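Local structure of vanadium-dependent haloperoxidase (Zobellia galactanivorans, 4CIT) at residues E242-R247 with D350-V355; I34-E39 with S305-T310; S372-V377 with R437-F442; I56-V61 with G201-W206; G89-L94 with N445-L450. The protein is a vanadium-dependent iodoperoxidase, which probably uses peroxide to oxidise iodide at a bound vanadate in a largely helical PAP2-type fold. One frame throughout, in Å; residues are numbered along the deposited sequence.

Interaction 1: E242-R247 with D350-V355; sequences EVYDVR and DSWKPV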
# COMPACT_ATOMS: atom_id res chain seq x y z
N GLU A 242 5.36 -28.28 6.15
CA GLU A 242 5.86 -27.61 4.98
C GLU A 242 6.77 -26.38 5.31
O GLU A 242 7.79 -26.29 4.82
CB GLU A 242 4.69 -27.24 4.05
CG GLU A 242 5.25 -26.56 2.81
CD GLU A 242 4.26 -25.95 1.82
OE1 GLU A 242 3.06 -25.80 2.14
OE2 GLU A 242 4.73 -25.57 0.69
N VAL A 243 6.32 -25.46 6.15
CA VAL A 243 7.09 -24.34 6.65
C VAL A 243 8.41 -24.79 7.19
O VAL A 243 9.48 -24.25 6.87
CB VAL A 243 6.29 -23.47 7.65
CG1 VAL A 243 7.19 -22.31 8.11
CG2 VAL A 243 5.07 -22.90 6.93
N TYR A 244 8.33 -25.79 8.05
CA TYR A 244 9.51 -26.34 8.76
C TYR A 244 10.51 -26.88 7.76
O TYR A 244 11.70 -26.51 7.77
CB TYR A 244 9.01 -27.43 9.69
CG TYR A 244 10.12 -28.09 10.46
CD1 TYR A 244 10.68 -27.48 11.54
CD2 TYR A 244 10.55 -29.34 10.12
CE1 TYR A 244 11.70 -28.08 12.30
CE2 TYR A 244 11.54 -29.97 10.89
CZ TYR A 244 12.14 -29.30 11.94
OH TYR A 244 13.12 -29.88 12.73
N ASP A 245 10.02 -27.70 6.86
CA ASP A 245 10.82 -28.40 5.84
C ASP A 245 11.45 -27.46 4.77
O ASP A 245 12.62 -27.59 4.39
CB ASP A 245 10.02 -29.51 5.07
CG ASP A 245 9.69 -30.72 5.95
OD1 ASP A 245 10.31 -30.89 7.04
OD2 ASP A 245 8.81 -31.51 5.57
N VAL A 246 10.66 -26.51 4.27
CA VAL A 246 11.21 -25.49 3.40
C VAL A 246 12.40 -24.79 4.01
O VAL A 246 13.39 -24.50 3.32
CB VAL A 246 10.09 -24.49 2.95
CG1 VAL A 246 10.66 -23.23 2.27
CG2 VAL A 246 9.15 -25.16 2.06
N ARG A 247 12.29 -24.33 5.27
CA ARG A 247 13.36 -23.60 5.92
C ARG A 247 14.57 -24.50 6.00
O ARG A 247 15.70 -24.06 5.67
CB ARG A 247 12.90 -23.15 7.33
CG ARG A 247 13.85 -22.18 7.94
CD ARG A 247 15.06 -22.81 8.57
NE ARG A 247 15.89 -21.61 8.86
CZ ARG A 247 16.79 -21.04 8.07
NH1 ARG A 247 17.15 -21.55 6.90
NH2 ARG A 247 17.42 -19.97 8.49
N ASP A 350 13.03 -26.97 19.17
CA ASP A 350 13.28 -25.71 19.88
C ASP A 350 14.44 -24.89 19.32
O ASP A 350 14.63 -23.71 19.80
CB ASP A 350 13.38 -25.91 21.39
CG ASP A 350 14.50 -26.89 21.82
OD1 ASP A 350 15.32 -27.24 21.01
OD2 ASP A 350 14.57 -27.24 23.01
N SER A 351 15.17 -25.39 18.38
CA SER A 351 16.28 -24.70 17.73
C SER A 351 15.91 -24.05 16.35
O SER A 351 16.72 -23.24 15.81
CB SER A 351 17.43 -25.67 17.53
OG SER A 351 17.17 -26.51 16.37
N TRP A 352 14.74 -24.34 15.84
CA TRP A 352 14.39 -23.85 14.51
C TRP A 352 14.14 -22.36 14.51
O TRP A 352 13.51 -21.83 15.47
CB TRP A 352 13.16 -24.59 14.02
CG TRP A 352 12.72 -24.40 12.60
CD1 TRP A 352 13.05 -25.14 11.52
CD2 TRP A 352 11.86 -23.35 12.12
NE1 TRP A 352 12.32 -24.69 10.38
CE2 TRP A 352 11.62 -23.57 10.74
CE3 TRP A 352 11.20 -22.28 12.74
CZ2 TRP A 352 10.76 -22.82 10.01
CZ3 TRP A 352 10.38 -21.51 11.97
CH2 TRP A 352 10.18 -21.78 10.62
N LYS A 353 14.59 -21.69 13.44
CA LYS A 353 14.33 -20.26 13.26
C LYS A 353 13.91 -19.98 11.84
O LYS A 353 14.48 -20.53 10.94
CB LYS A 353 15.58 -19.45 13.53
CG LYS A 353 16.13 -19.65 14.95
CD LYS A 353 15.18 -19.16 16.01
CE LYS A 353 15.77 -19.39 17.44
NZ LYS A 353 17.15 -18.83 17.46
N PRO A 354 12.97 -19.09 11.65
CA PRO A 354 12.58 -18.71 10.33
C PRO A 354 13.65 -17.89 9.66
O PRO A 354 14.44 -17.25 10.35
CB PRO A 354 11.30 -17.87 10.57
CG PRO A 354 11.46 -17.34 11.93
CD PRO A 354 12.21 -18.42 12.69
N VAL A 355 13.66 -17.86 8.33
CA VAL A 355 14.56 -17.02 7.59
C VAL A 355 14.35 -15.55 7.93
O VAL A 355 15.33 -14.82 8.18
CB VAL A 355 14.42 -17.24 6.07
CG1 VAL A 355 15.14 -16.18 5.28
CG2 VAL A 355 15.07 -18.57 5.68
O HOH W 1 17.28 -17.99 10.57
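Trp-352, in the long loop between helices 340-347 and 367-383, docks on helix 235-253 through Tyr-244, Arg-247 and Val-243. Its indole N-H donates to the backbone O of Tyr-244, NE1 to O 3.2 Å, in the carbonyl plane and on a lone pair. The bond is fairly straight (159°), although O is tilted from the indole plane. The phenol of Tyr-244 lies over one indole face with CD1, nearly parallel to the five-membered ring but offset, with little overlap; their centroids are 4.6 Å apart. Tyr-244 CE1 approaches Trp-352 CD1 to 3.3 Å, while its hydroxyl bonds to Asp-349. Val-243 CG1 touches Trp-352 CH2 at 3.9 Å. Arg-247 CB and CG lie beside the indole, CG anti to the backbone N (chi1 -169°), and the bend at chi2 (-81°) then brings NE to Lys-353 O at 2.7 Å, nearly end-on to the carbonyl. This acceptor and a water sit at the guanidinium edge; the water takes a bond from NH2 and gives one to Pro-354 O. Val-355 CG2 covers one guanidinium face, 3.8 Å from CZ. Farther along, the same loop supplies Pro-359 and Phe-361 to the vanadate pocket of this PAP2-type haloperoxidase fold.

Interaction 2: I34-E39 with S305-T310; sequences INITPE and SDFAKT
Pro-38 and Phe-307 bring the starts of helices 38-55 and 307-335 together, their CA atoms 4.7 Å apart, and these two residues carry most of the contact. The proline CG presses on the backbone leading into the second helix, 3.5 Å from Ser-305 O and 3.8 Å from Phe-307 N. Its CB faces the side chain of Thr-310, 3.7 Å from OG1. In that threonine OG1 lies beside the backbone N (chi1 -63°), with CG2 anti to it, and the hydroxyl is directed toward the helix start. OG1 donates to Asp-306 O at 2.9 Å, from above the carbonyl plane; Thr-310 N bonds to the same oxygen, which is thus gripped twice by one residue. Arg-301 is a further partner of OG1. The phenyl of Phe-307 swings out with CG anti to its backbone N (chi1 -172°), and the edge of the ring meets the backbone of Thr-37, CD2 lying 3.8 Å from Thr-37 O. Ile-36 lies alongside, pointing the same way: its CG2 branch reaches Phe-307 CE2 at 3.7 Å. Helix 108-123 extends this apolar side, with Leu-110 on Ile-36 and Val-113 on Phe-307. No hydrogen bond crosses between the segments. Asp-306 turns its carboxylate over the first turn of the helix, and OD1 accepts from Lys-309 N almost linearly (166°), the classical aspartate N-cap of an alpha-helix.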
# COMPACT_ATOMS: atom_id res chain seq x y z
N ILE A 34 4.65 27.58 -15.68
CA ILE A 34 5.24 26.64 -14.71
C ILE A 34 4.92 25.27 -15.24
O ILE A 34 3.73 24.95 -15.46
CB ILE A 34 4.71 26.83 -13.30
CG1 ILE A 34 5.14 28.20 -12.76
CG2 ILE A 34 5.16 25.67 -12.38
CD1 ILE A 34 4.48 28.64 -11.48
N ASN A 35 5.97 24.48 -15.51
CA ASN A 35 5.80 23.14 -16.09
C ASN A 35 5.83 22.14 -14.96
O ASN A 35 6.87 21.97 -14.32
CB ASN A 35 6.92 22.75 -17.11
CG ASN A 35 6.69 21.36 -17.78
OD1 ASN A 35 5.55 20.93 -18.08
ND2 ASN A 35 7.80 20.60 -17.93
N ILE A 36 4.70 21.51 -14.72
CA ILE A 36 4.57 20.55 -13.66
C ILE A 36 4.64 19.21 -14.37
O ILE A 36 4.00 18.99 -15.37
CB ILE A 36 3.21 20.69 -12.97
CG1 ILE A 36 3.07 22.03 -12.31
CG2 ILE A 36 3.05 19.57 -11.91
CD1 ILE A 36 4.10 22.34 -11.26
N THR A 37 5.44 18.29 -13.86
CA THR A 37 5.52 16.98 -14.50
C THR A 37 5.17 15.87 -13.48
O THR A 37 5.08 16.10 -12.27
CB THR A 37 6.93 16.69 -15.00
OG1 THR A 37 7.80 16.78 -13.87
CG2 THR A 37 7.30 17.65 -16.20
N PRO A 38 4.96 14.65 -13.99
CA PRO A 38 4.62 13.57 -13.05
C PRO A 38 5.74 13.33 -12.07
O PRO A 38 5.49 12.89 -10.91
CB PRO A 38 4.48 12.33 -13.95
CG PRO A 38 4.49 12.82 -15.38
CD PRO A 38 4.83 14.27 -15.41
N GLU A 39 6.96 13.69 -12.45
CA GLU A 39 8.07 13.49 -11.48
C GLU A 39 7.95 14.35 -10.19
O GLU A 39 8.54 13.98 -9.17
CB GLU A 39 9.41 13.60 -12.17
CG GLU A 39 9.63 12.47 -13.23
CD GLU A 39 9.08 12.66 -14.66
OE1 GLU A 39 8.27 13.58 -15.04
OE2 GLU A 39 9.51 11.83 -15.49
N SER A 305 3.94 8.01 -19.10
CA SER A 305 2.57 8.43 -18.83
C SER A 305 2.58 9.89 -18.37
O SER A 305 3.48 10.31 -17.58
CB SER A 305 2.02 7.59 -17.67
OG SER A 305 1.90 6.23 -18.10
N ASP A 306 1.62 10.65 -18.90
CA ASP A 306 1.54 12.05 -18.57
C ASP A 306 1.02 12.28 -17.10
O ASP A 306 0.76 11.33 -16.36
CB ASP A 306 0.78 12.85 -19.65
CG ASP A 306 -0.69 12.57 -19.68
OD1 ASP A 306 -1.25 11.95 -18.76
OD2 ASP A 306 -1.35 12.99 -20.70
N PHE A 307 0.93 13.51 -16.66
CA PHE A 307 0.55 13.80 -15.29
C PHE A 307 -0.76 13.14 -14.93
O PHE A 307 -0.90 12.52 -13.84
CB PHE A 307 0.45 15.31 -15.09
CG PHE A 307 0.26 15.68 -13.64
CD1 PHE A 307 -1.04 15.81 -13.07
CD2 PHE A 307 1.36 15.94 -12.81
CE1 PHE A 307 -1.20 16.20 -11.77
CE2 PHE A 307 1.19 16.36 -11.51
CZ PHE A 307 -0.08 16.40 -10.95
N ALA A 308 -1.80 13.36 -15.74
CA ALA A 308 -3.12 12.82 -15.47
C ALA A 308 -3.19 11.30 -15.47
O ALA A 308 -3.82 10.74 -14.58
CB ALA A 308 -4.19 13.39 -16.38
N LYS A 309 -2.52 10.65 -16.42
CA LYS A 309 -2.52 9.19 -16.51
C LYS A 309 -1.74 8.61 -15.31
O LYS A 309 -2.17 7.65 -14.70
CB LYS A 309 -1.89 8.74 -17.79
CG LYS A 309 -1.68 7.25 -17.97
CD LYS A 309 -2.93 6.48 -17.93
CE LYS A 309 -2.64 5.01 -18.35
NZ LYS A 309 -2.19 4.84 -19.77
N THR A 310 -0.67 9.25 -14.99
CA THR A 310 0.13 8.84 -13.77
C THR A 310 -0.74 8.89 -12.52
O THR A 310 -0.77 7.95 -11.72
CB THR A 310 1.38 9.70 -13.59
OG1 THR A 310 2.21 9.51 -14.70
CG2 THR A 310 2.19 9.31 -12.31

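Interaction 3: S372-V377 with R437-F442; sequences SGAASV and RDLGTF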
# COMPACT_ATOMS: atom_id res chain seq x y z
N SER A 372 -0.53 -7.47 -2.59
CA SER A 372 0.04 -7.73 -3.92
C SER A 372 -0.97 -8.20 -4.89
O SER A 372 -0.93 -7.83 -6.07
CB SER A 372 1.14 -8.80 -3.82
OG SER A 372 2.14 -8.25 -3.01
N GLY A 373 -1.89 -9.04 -4.44
CA GLY A 373 -3.00 -9.49 -5.27
C GLY A 373 -3.83 -8.34 -5.80
O GLY A 373 -4.15 -8.24 -7.00
N ALA A 374 -4.19 -7.47 -4.92
CA ALA A 374 -4.99 -6.30 -5.28
C ALA A 374 -4.21 -5.36 -6.18
O ALA A 374 -4.79 -4.85 -7.21
CB ALA A 374 -5.47 -5.59 -4.05
N ALA A 375 -3.01 -5.00 -5.76
CA ALA A 375 -2.23 -4.06 -6.53
C ALA A 375 -1.97 -4.60 -7.96
O ALA A 375 -1.96 -3.84 -8.94
CB ALA A 375 -0.95 -3.74 -5.81
N SER A 376 -1.58 -5.86 -8.07
CA SER A 376 -1.39 -6.54 -9.34
C SER A 376 -2.57 -6.45 -10.33
O SER A 376 -2.43 -6.22 -11.58
CB SER A 376 -1.18 -8.00 -9.06
OG SER A 376 -0.69 -8.63 -10.24
N VAL A 377 -3.74 -6.69 -9.80
CA VAL A 377 -4.97 -6.58 -10.59
C VAL A 377 -5.18 -5.19 -11.13
O VAL A 377 -5.46 -4.97 -12.30
CB VAL A 377 -6.20 -7.07 -9.79
CG1 VAL A 377 -7.48 -6.63 -10.45
CG2 VAL A 377 -6.15 -8.59 -9.68
N ARG A 437 -6.89 -10.52 -5.19
CA ARG A 437 -7.27 -10.49 -6.59
C ARG A 437 -8.80 -10.27 -6.71
O ARG A 437 -9.28 -9.41 -7.50
CB ARG A 437 -6.75 -11.76 -7.37
CG ARG A 437 -5.21 -11.77 -7.66
CD ARG A 437 -4.65 -13.10 -8.32
NE ARG A 437 -3.20 -12.97 -8.55
CZ ARG A 437 -2.25 -13.92 -8.55
NH1 ARG A 437 -2.52 -15.20 -8.37
NH2 ARG A 437 -0.98 -13.56 -8.72
N ASP A 438 -9.58 -10.92 -5.85
CA ASP A 438 -11.03 -10.73 -5.84
C ASP A 438 -11.38 -9.28 -5.47
O ASP A 438 -12.31 -8.65 -6.12
CB ASP A 438 -11.76 -11.71 -4.98
CG ASP A 438 -11.75 -13.17 -5.52
OD1 ASP A 438 -11.34 -13.35 -6.68
OD2 ASP A 438 -12.17 -14.07 -4.74
N LEU A 439 -10.73 -8.75 -4.43
CA LEU A 439 -10.97 -7.38 -4.00
C LEU A 439 -10.55 -6.37 -5.11
O LEU A 439 -11.26 -5.41 -5.39
CB LEU A 439 -10.26 -7.13 -2.67
CG LEU A 439 -10.48 -5.75 -2.03
CD1 LEU A 439 -10.30 -5.85 -0.50
CD2 LEU A 439 -9.46 -4.76 -2.59
N GLY A 440 -9.41 -6.59 -5.73
CA GLY A 440 -8.87 -5.67 -6.70
C GLY A 440 -9.77 -5.70 -7.94
O GLY A 440 -10.03 -4.61 -8.50
N THR A 441 -10.32 -6.89 -8.30
CA THR A 441 -11.32 -7.02 -9.38
C THR A 441 -12.57 -6.23 -9.11
O THR A 441 -13.09 -5.51 -10.00
CB THR A 441 -11.61 -8.52 -9.69
OG1 THR A 441 -10.33 -9.12 -10.08
CG2 THR A 441 -12.63 -8.70 -10.84
N PHE A 442 -13.06 -6.31 -7.89
CA PHE A 442 -14.23 -5.53 -7.52
C PHE A 442 -13.94 -4.00 -7.66
O PHE A 442 -14.80 -3.23 -8.16
CB PHE A 442 -14.59 -5.88 -6.07
CG PHE A 442 -15.62 -4.99 -5.43
CD1 PHE A 442 -17.01 -5.15 -5.71
CD2 PHE A 442 -15.22 -4.06 -4.55
CE1 PHE A 442 -17.96 -4.27 -5.18
CE2 PHE A 442 -16.16 -3.25 -3.94
CZ PHE A 442 -17.50 -3.34 -4.26
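Close backbone packing brings Gly-373 and Ala-374 against Arg-437 and Gly-440. The axes of the two short helical segments approach to 7.1 Å and cross at -37°, running broadly the same way. Ala-374 CA lies 4.2 Å from Gly-440 CA, a closeness made possible by the absence of a side chain at Gly-440. Gly-373 likewise lets Arg-437 come close.

This glycine- and alanine-lined crossing joins helices 367-383 and 426-446 within the PAP2-type helical bundle. The first helix begins at Gly-367 and His-368 of the vanadate pocket; the second starts just after His-424, another pocket residue.

Apolar contacts come chiefly from Val-377, which sets one methyl against Gly-440 and Thr-441 and the other against Arg-437. Its CG1, anti to the backbone N (chi1 165°), packs 3.5 Å from Gly-440 C, and its CG2 lies 3.8 Å from Arg-437 CA and also touches the aliphatic CG of that arginine. Ala-374 CB reaches Leu-439 CD2 at 4.3 Å.

Polar bonds stay within one helix or lead away. In one of two modelled conformers, Arg-437 extends past Gly-373 O to a salt bridge with Asp-412. Thr-441 OG1 and N reach Arg-437 O from opposite faces of its carbonyl plane, the hydroxyl at 2.8 Å.

Interaction 4: I56-V61 with G201-W206; sequences IFSPPV and GIEPHW
Trp-206 carries its indole anti to the backbone N (chi1 -157°), which swings it across to Pro-60, and its second torsion then turns one ring face onto the proline. In Glu-203 the first torsion sets CG, anti to the carbonyl carbon, by Pro-60 and Ser-58, and the bend at chi2 (-66°) brings the carboxylate toward Val-61. The motif is a helix start against a turn: Ser-58 is the N-cap residue of helix 59-80, and Glu-203 to Trp-206 form a type I beta turn closed by Trp-206 N bonding to Glu-203 O. At its centre is a CH-pi contact, Pro-60 CB standing 3.5 Å from the centroid of the indole five-membered ring of Trp-206 and only 6° off its normal. Pro-60 O comes to 3.3 Å from Trp-206 CZ2, and Val-61 N lies over the same face. Val-61 crosses the six-membered end at about a right angle, CG2 to Trp-206 CZ3 3.7 Å, and the same methyl meets Glu-203 OE2 at 3.5 Å. At the N-cap, Ile-202 points CG2 at Ser-58 CB, 3.6 Å away.

The contact is buried close to the active site: the side chain of Pro-60 is about 8 Å from a vanadate, and Ile-202 bonds through its backbone to Pro-360, between pocket residues Pro-359 and Phe-361. Glu-203 is paired at OE1 with Arg-176, which would favour a charged carboxylate. Its other oxygen, OE2, receives a bond from a water at 2.7 Å, and that water also hydrogen-bonds Ser-58 OG at 2.7 Å.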
# COMPACT_ATOMS: atom_id res chain seq x y z
N ILE A 56 8.03 5.56 11.77
CA ILE A 56 7.68 4.17 12.11
C ILE A 56 6.17 3.91 12.00
O ILE A 56 5.49 3.41 12.89
CB ILE A 56 8.31 3.68 13.42
CG1 ILE A 56 9.72 4.33 13.57
CG2 ILE A 56 8.44 2.17 13.36
CD1 ILE A 56 10.47 3.89 14.80
N PHE A 57 5.69 4.17 10.81
CA PHE A 57 4.34 3.76 10.44
C PHE A 57 4.24 2.28 10.12
O PHE A 57 5.02 1.72 9.38
CB PHE A 57 3.82 4.65 9.34
CG PHE A 57 3.40 6.01 9.84
CD1 PHE A 57 2.20 6.17 10.51
CD2 PHE A 57 4.22 7.13 9.70
CE1 PHE A 57 1.80 7.40 11.06
CE2 PHE A 57 3.83 8.34 10.20
CZ PHE A 57 2.62 8.50 10.87
N SER A 58 3.14 1.67 10.53
CA SER A 58 2.91 0.24 10.24
C SER A 58 2.33 0.01 8.82
O SER A 58 1.82 0.95 8.20
CB SER A 58 1.91 -0.32 11.24
OG SER A 58 0.61 0.26 11.05
N PRO A 59 2.36 -1.24 8.31
CA PRO A 59 1.85 -1.47 6.95
C PRO A 59 0.43 -1.01 6.64
O PRO A 59 0.21 -0.25 5.65
CB PRO A 59 2.07 -2.98 6.70
CG PRO A 59 3.26 -3.28 7.57
CD PRO A 59 3.13 -2.39 8.80
N PRO A 60 -0.53 -1.30 7.51
CA PRO A 60 -1.86 -0.78 7.18
C PRO A 60 -1.99 0.74 7.23
O PRO A 60 -2.67 1.33 6.36
CB PRO A 60 -2.80 -1.41 8.28
CG PRO A 60 -1.88 -2.11 9.24
CD PRO A 60 -0.50 -2.19 8.68
N VAL A 61 -1.35 1.38 8.21
CA VAL A 61 -1.44 2.85 8.37
C VAL A 61 -0.77 3.56 7.16
O VAL A 61 -1.29 4.58 6.66
CB VAL A 61 -0.81 3.33 9.71
CG1 VAL A 61 -0.77 4.84 9.75
CG2 VAL A 61 -1.64 2.80 10.85
N GLY A 201 -0.05 -7.10 19.05
CA GLY A 201 -0.51 -7.13 17.67
C GLY A 201 -0.76 -5.73 17.11
O GLY A 201 -1.43 -4.88 17.73
N ILE A 202 -0.29 -5.49 15.90
CA ILE A 202 -0.50 -4.20 15.22
C ILE A 202 -1.91 -4.03 14.76
O ILE A 202 -2.48 -4.88 14.07
CB ILE A 202 0.41 -4.10 13.96
CG1 ILE A 202 1.86 -4.24 14.42
CG2 ILE A 202 0.13 -2.87 13.10
CD1 ILE A 202 2.44 -3.18 15.33
N GLU A 203 -2.48 -2.87 15.07
CA GLU A 203 -3.76 -2.43 14.47
C GLU A 203 -4.97 -3.43 14.52
O GLU A 203 -5.60 -3.70 13.55
CB GLU A 203 -3.60 -1.78 13.07
CG GLU A 203 -2.72 -0.55 13.02
CD GLU A 203 -3.26 0.67 13.79
OE1 GLU A 203 -4.50 0.79 14.10
OE2 GLU A 203 -2.47 1.59 14.05
N PRO A 204 -5.31 -3.88 15.71
CA PRO A 204 -6.37 -4.86 15.90
C PRO A 204 -7.69 -4.39 15.35
O PRO A 204 -8.57 -5.18 14.98
CB PRO A 204 -6.33 -5.11 17.41
CG PRO A 204 -5.67 -3.82 17.99
CD PRO A 204 -4.64 -3.47 16.98
N HIS A 205 -7.89 -3.07 15.40
CA HIS A 205 -9.10 -2.44 14.90
C HIS A 205 -9.01 -1.79 13.57
O HIS A 205 -9.83 -0.93 13.26
CB HIS A 205 -9.63 -1.38 15.97
CG HIS A 205 -9.83 -2.01 17.32
ND1 HIS A 205 -10.76 -3.00 17.52
CD2 HIS A 205 -9.15 -1.87 18.48
CE1 HIS A 205 -10.71 -3.39 18.79
NE2 HIS A 205 -9.77 -2.70 19.40
N TRP A 206 -8.09 -2.19 12.71
CA TRP A 206 -8.04 -1.60 11.36
C TRP A 206 -9.31 -1.90 10.60
O TRP A 206 -9.70 -1.07 9.77
CB TRP A 206 -6.82 -2.07 10.59
CG TRP A 206 -6.40 -1.17 9.52
CD1 TRP A 206 -6.50 -1.38 8.17
CD2 TRP A 206 -5.95 0.16 9.70
NE1 TRP A 206 -6.08 -0.24 7.48
CE2 TRP A 206 -5.78 0.73 8.42
CE3 TRP A 206 -5.71 0.98 10.86
CZ2 TRP A 206 -5.32 2.03 8.26
CZ3 TRP A 206 -5.28 2.27 10.69
CH2 TRP A 206 -5.13 2.81 9.40
O HOH W 2 0.10 1.17 13.54

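Interaction 5: G89-L94 with N445-L450; sequences GQLNGL and NKLHML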
# COMPACT_ATOMS: atom_id res chain seq x y z
N GLY A 89 -19.08 10.53 -5.19
CA GLY A 89 -20.15 9.70 -5.43
C GLY A 89 -19.75 8.24 -5.63
O GLY A 89 -20.63 7.34 -5.72
N GLN A 90 -18.46 8.00 -5.79
CA GLN A 90 -17.93 6.64 -6.04
C GLN A 90 -17.18 6.07 -4.80
O GLN A 90 -17.24 4.85 -4.54
CB GLN A 90 -17.02 6.63 -7.25
CG GLN A 90 -17.60 7.20 -8.54
CD GLN A 90 -16.80 6.78 -9.77
OE1 GLN A 90 -16.16 7.57 -10.53
NE2 GLN A 90 -16.85 5.52 -10.00
N LEU A 91 -16.48 6.90 -4.09
CA LEU A 91 -15.82 6.50 -2.85
C LEU A 91 -16.74 6.81 -1.68
O LEU A 91 -17.43 7.88 -1.69
CB LEU A 91 -14.47 7.21 -2.66
CG LEU A 91 -13.42 7.10 -3.73
CD1 LEU A 91 -12.08 7.70 -3.42
CD2 LEU A 91 -13.25 5.67 -4.07
N ASN A 92 -16.72 5.97 -0.62
CA ASN A 92 -17.65 6.18 0.50
C ASN A 92 -17.56 7.52 1.19
O ASN A 92 -16.53 7.86 1.69
CB ASN A 92 -17.40 5.03 1.53
CG ASN A 92 -17.77 3.62 0.93
OD1 ASN A 92 -18.72 3.49 0.12
ND2 ASN A 92 -17.09 2.59 1.37
N GLY A 93 -18.65 8.29 1.18
CA GLY A 93 -18.72 9.59 1.85
C GLY A 93 -18.16 10.82 1.03
O GLY A 93 -18.18 11.89 1.55
N LEU A 94 -17.57 10.62 -0.10
CA LEU A 94 -16.86 11.67 -0.80
C LEU A 94 -17.85 12.43 -1.68
O LEU A 94 -18.54 11.86 -2.54
CB LEU A 94 -15.81 11.09 -1.68
CG LEU A 94 -15.03 12.15 -2.49
CD1 LEU A 94 -14.35 13.15 -1.60
CD2 LEU A 94 -14.06 11.44 -3.43
N ASN A 445 -13.86 -2.92 -11.23
CA ASN A 445 -15.18 -3.05 -11.86
C ASN A 445 -16.08 -2.00 -11.32
O ASN A 445 -17.10 -1.69 -12.00
CB ASN A 445 -15.78 -4.46 -11.63
CG ASN A 445 -15.16 -5.50 -12.52
OD1 ASN A 445 -14.71 -5.21 -13.61
ND2 ASN A 445 -15.17 -6.75 -12.07
N LYS A 446 -15.82 -1.50 -10.10
CA LYS A 446 -16.71 -0.52 -9.49
C LYS A 446 -16.32 0.89 -9.92
O LYS A 446 -17.21 1.65 -10.33
CB LYS A 446 -16.79 -0.69 -7.99
CG LYS A 446 -17.72 0.33 -7.34
CD LYS A 446 -17.91 0.00 -5.90
CE LYS A 446 -18.42 1.21 -5.13
NZ LYS A 446 -18.73 0.91 -3.70
N LEU A 447 -15.03 1.28 -9.86
CA LEU A 447 -14.59 2.65 -10.11
C LEU A 447 -14.55 3.01 -11.60
O LEU A 447 -13.86 2.36 -12.39
CB LEU A 447 -13.21 3.00 -9.49
CG LEU A 447 -13.16 2.80 -7.96
CD1 LEU A 447 -11.77 3.23 -7.45
CD2 LEU A 447 -14.28 3.55 -7.25
N HIS A 448 -15.31 3.99 -11.99
CA HIS A 448 -15.28 4.47 -13.40
C HIS A 448 -14.56 5.75 -13.41
O HIS A 448 -15.14 6.81 -13.10
CB HIS A 448 -16.67 4.61 -13.92
CG HIS A 448 -16.76 4.92 -15.38
ND1 HIS A 448 -17.89 5.49 -15.93
CD2 HIS A 448 -15.87 4.78 -16.39
CE1 HIS A 448 -17.69 5.71 -17.22
NE2 HIS A 448 -16.49 5.27 -17.52
N MET A 449 -13.30 5.71 -13.76
CA MET A 449 -12.45 6.88 -13.79
C MET A 449 -12.13 7.33 -15.20
O MET A 449 -12.26 8.48 -15.52
CB MET A 449 -11.20 6.65 -12.91
CG MET A 449 -11.56 6.34 -11.44
SD MET A 449 -10.14 5.65 -10.35
CE MET A 449 -8.92 6.86 -10.52
N LEU A 450 -11.57 6.45 -16.01
CA LEU A 450 -11.17 6.76 -17.36
C LEU A 450 -12.39 6.76 -18.27
O LEU A 450 -13.14 5.77 -18.36
CB LEU A 450 -10.15 5.79 -17.87
CG LEU A 450 -9.71 6.05 -19.33
CD1 LEU A 450 -8.94 7.36 -19.55
CD2 LEU A 450 -8.91 4.89 -19.76
O HOH W 3 -18.65 3.63 -2.63
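Loop meets helix end here: Gln-90 and Leu-91, in the connection between helices 59-80 and 108-123, lie against Lys-446, Leu-447 and His-448 where helix 426-446 runs out. The contact is mixed, apolar on one side and water-bridged on the other. Leu-91 and Leu-447 cross at about a right angle and meet through one methyl each, CD2 to CD2 at 4.0 Å. Leu-447 CD2 also touches Gln-90 CB at 4.1 Å. Leu-91 continues inward to Val-71 and Trp-166, which ties this leucine pair to helices 59-80 and 146-167. The Gln-90 chain, extended beyond CG, runs out to place its amide alongside the backbone of His-448; the modelled turn of that amide is doubtful.

Leu-91 to Leu-94 form a type II beta turn, with Leu-94 N bonding back to Leu-91 O at 3.2 Å. Gly-93 takes the third position with the positive phi (84°) usual for glycine there. Gly-89 N bonds to Leu-94 O and closes the loop around the turn.

The Lys-446 chain is extended throughout, CG anti to the backbone N (chi1 -180°), and reaches over to the loop, passing CE 3.9 Å from Gln-90 O. Its ammonium gives one bond to Val-213 O and another to a water at 2.9 Å from NZ. That water lies 2.7 Å from Gln-90 O and 2.8 Å from Asn-92 OD1; too many acceptors surround it for every one to receive a proton. Asn-92 ND2 is turned to Pro-211 O and Leu-214 O.

Interaction 4 is the most buried and lies nearest the vanadate; interaction 1 is only partly buried, at one end of the molecule, with interactions 2 and 5 on the far side of the chain's centre. Interactions 3 and 5 share helix 426-446, in its body and at its end, their centres about 16 Å apart. Interactions 2 and 4 use the starts of successive helices, 38-55 and 59-80, each with a proline beside an aromatic residue, on the ring face in interaction 4 but near the ring edge in interaction 2; their centres are about 32 Å apart. Clear direct hydrogen bonds cross interaction 1; water bridges occur in interactions 1, 4 and 5. Interaction 3 combines close backbone packing with Val-377 and aliphatic Arg-437.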